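Local coordinates for protein ribonuclease H (Uncultured organism, PDB 4IBN) that probably cleaves the RNA strand of RNA-DNA hybrids endonucleolytically, leaving 5'-phosphomonoesters, as a monomeric, magnesium-dependent type 1 RNase H, at residues 57-62 and 168-173. Numbering follows the deposited sequence.
Sequences DVWVSE and GQTQSG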
loop_
_atom_site.group_PDB
_atom_site.type_symbol
_atom_site.label_atom_id
_atom_site.label_comp_id
_atom_site.label_asym_id
_atom_site.label_seq_id
_atom_site.Cartn_x
_atom_site.Cartn_y
_atom_site.Cartn_z
ATOM N N ASP A 57 7.178 8.644 -3.995
ATOM C CA ASP A 57 7.401 7.219 -3.808
ATOM C C ASP A 57 7.822 6.888 -2.387
ATOM O O ASP A 57 8.467 7.653 -1.778
ATOM C CB ASP A 57 8.564 6.751 -4.673
ATOM C CG ASP A 57 8.329 6.893 -6.181
ATOM O OD1 ASP A 57 7.233 7.088 -6.584
ATOM O OD2 ASP A 57 9.294 6.767 -6.941
ATOM N N VAL A 58 7.505 5.683 -1.924
ATOM C CA VAL A 58 8.002 5.199 -0.636
ATOM C C VAL A 58 8.227 3.687 -0.688
ATOM O O VAL A 58 7.330 2.944 -1.086
ATOM C CB VAL A 58 7.026 5.526 0.508
ATOM C CG1 VAL A 58 5.603 5.168 0.109
ATOM C CG2 VAL A 58 7.432 4.794 1.778
ATOM N N TRP A 59 9.414 3.225 -0.297
ATOM C CA TRP A 59 9.689 1.813 -0.373
ATOM C C TRP A 59 10.457 1.302 0.831
ATOM O O TRP A 59 11.097 2.058 1.520
ATOM C CB TRP A 59 10.404 1.445 -1.688
ATOM C CG TRP A 59 11.766 1.964 -1.819
ATOM C CD1 TRP A 59 12.905 1.366 -1.427
ATOM C CD2 TRP A 59 12.156 3.208 -2.392
ATOM N NE1 TRP A 59 13.976 2.135 -1.719
ATOM C CE2 TRP A 59 13.545 3.275 -2.318
ATOM C CE3 TRP A 59 11.468 4.251 -2.990
ATOM C CZ2 TRP A 59 14.241 4.356 -2.763
ATOM C CZ3 TRP A 59 12.164 5.306 -3.440
ATOM C CH2 TRP A 59 13.534 5.356 -3.332
ATOM N N VAL A 60 10.357 0.002 1.036
ATOM C CA VAL A 60 11.131 -0.673 2.051
ATOM C C VAL A 60 11.455 -2.083 1.623
ATOM O O VAL A 60 10.872 -2.570 0.729
ATOM C CB VAL A 60 10.407 -0.746 3.351
ATOM C CG1 VAL A 60 10.214 0.632 3.899
ATOM C CG2 VAL A 60 9.128 -1.445 3.205
ATOM N N SER A 61 12.420 -2.692 2.289
ATOM C CA SER A 61 12.800 -4.043 1.947
ATOM C C SER A 61 13.169 -4.863 3.165
ATOM O O SER A 61 13.429 -4.312 4.185
ATOM C CB SER A 61 13.962 -4.031 0.980
ATOM O OG SER A 61 15.014 -3.277 1.447
ATOM N N GLU A 62 13.150 -6.190 3.000
ATOM C CA GLU A 62 13.640 -7.164 3.969
ATOM C C GLU A 62 14.467 -8.204 3.233
ATOM O O GLU A 62 14.172 -8.521 2.131
ATOM C CB GLU A 62 12.494 -7.837 4.700
ATOM C CG GLU A 62 11.782 -6.899 5.629
ATOM C CD GLU A 62 10.569 -7.449 6.320
ATOM O OE1 GLU A 62 10.256 -8.613 6.178
ATOM O OE2 GLU A 62 9.936 -6.671 7.024
ATOM N N GLY A 168 17.982 -4.162 -4.197
ATOM C CA GLY A 168 18.996 -3.335 -3.632
ATOM C C GLY A 168 19.068 -3.333 -2.141
ATOM O O GLY A 168 19.950 -2.785 -1.574
ATOM N N GLN A 169 18.053 -3.894 -1.508
ATOM C CA GLN A 169 17.909 -3.836 -0.090
ATOM C C GLN A 169 18.026 -2.415 0.434
ATOM O O GLN A 169 18.751 -2.171 1.359
ATOM C CB GLN A 169 18.794 -4.826 0.658
ATOM C CG GLN A 169 18.444 -6.271 0.391
ATOM C CD GLN A 169 17.080 -6.727 0.936
ATOM O OE1 GLN A 169 16.219 -7.152 0.217
ATOM N NE2 GLN A 169 16.921 -6.637 2.196
ATOM N N THR A 170 17.234 -1.522 -0.151
ATOM C CA THR A 170 17.169 -0.130 0.237
ATOM C C THR A 170 15.796 0.220 0.784
ATOM O O THR A 170 14.893 -0.528 0.677
ATOM C CB THR A 170 17.417 0.812 -0.910
ATOM O OG1 THR A 170 16.469 0.592 -1.930
ATOM C CG2 THR A 170 18.747 0.527 -1.486
ATOM N N GLN A 171 15.719 1.393 1.387
ATOM C CA GLN A 171 14.507 1.975 1.892
ATOM C C GLN A 171 14.524 3.445 1.562
ATOM O O GLN A 171 15.543 4.020 1.450
ATOM C CB GLN A 171 14.429 1.847 3.400
ATOM C CG GLN A 171 14.633 0.472 3.932
ATOM C CD GLN A 171 16.028 0.028 3.777
ATOM O OE1 GLN A 171 16.925 0.785 4.032
ATOM N NE2 GLN A 171 16.225 -1.188 3.315
ATOM N N SER A 172 13.366 4.042 1.377
ATOM C CA SER A 172 13.307 5.470 1.128
ATOM C C SER A 172 13.305 6.267 2.421
ATOM O O SER A 172 13.743 7.357 2.487
ATOM C CB SER A 172 12.102 5.799 0.248
ATOM O OG SER A 172 10.961 5.478 0.919
ATOM N N GLY A 173 12.748 5.692 3.442
ATOM C CA GLY A 173 12.641 6.337 4.719
ATOM C C GLY A 173 11.418 7.174 4.822
ATOM O O GLY A 173 11.078 7.692 5.860
HETATM O O HOH W 1 11.158 3.641 3.893
#
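W59 and S172 join their backbones where residues 169-173, in the loop leaving helix 153-168, run obliquely past residues 57-62 of strand 53-62, their end-to-end directions 131° apart. S172 N donates to W59 O over 3.0 Å, nearly straight at 167°. The return bond is made by a side chain: W59 N donates to S172 OG, again 3.0 Å away, and the same hydroxyl also bonds the carbonyl of G174. Serine suits this place because its short side chain, with OG between the backbone N and the carbonyl carbon, offers an acceptor to the strand while its CB lies over the W59 ring. That CB sits 3.5 Å from the centroid of the six-membered ring, almost on its normal, in a CH-pi contact. At the ring's edge NE1 donates to T170 OG1 (2.9 Å), which is tilted out of the ring plane, and the bond is bent to 145°. Tryptophan thus serves as both a flat platform and a donor, its indole also touching A165 of helix 153-168. Further along, S61 turns its CB to the loop and gives its hydroxyl to T170 O, from above the carbonyl plane. A water donates to W59 O. G173 has a positive phi that glycine accepts easily. V58 and V60, alternating with W59, pack against helix 67-82. The loop therefore borders strand 53-62 in the RNase H fold before strand 176-177 pairs with it. Hydroxyls of both segments make the side-chain bonds: S172 OG replaces the carbonyl that would face W59 N in a regular strand pair, T170 OG1 takes the indole N-H, which backbone pairing would not reach, and S61 OG serves a loop carbonyl.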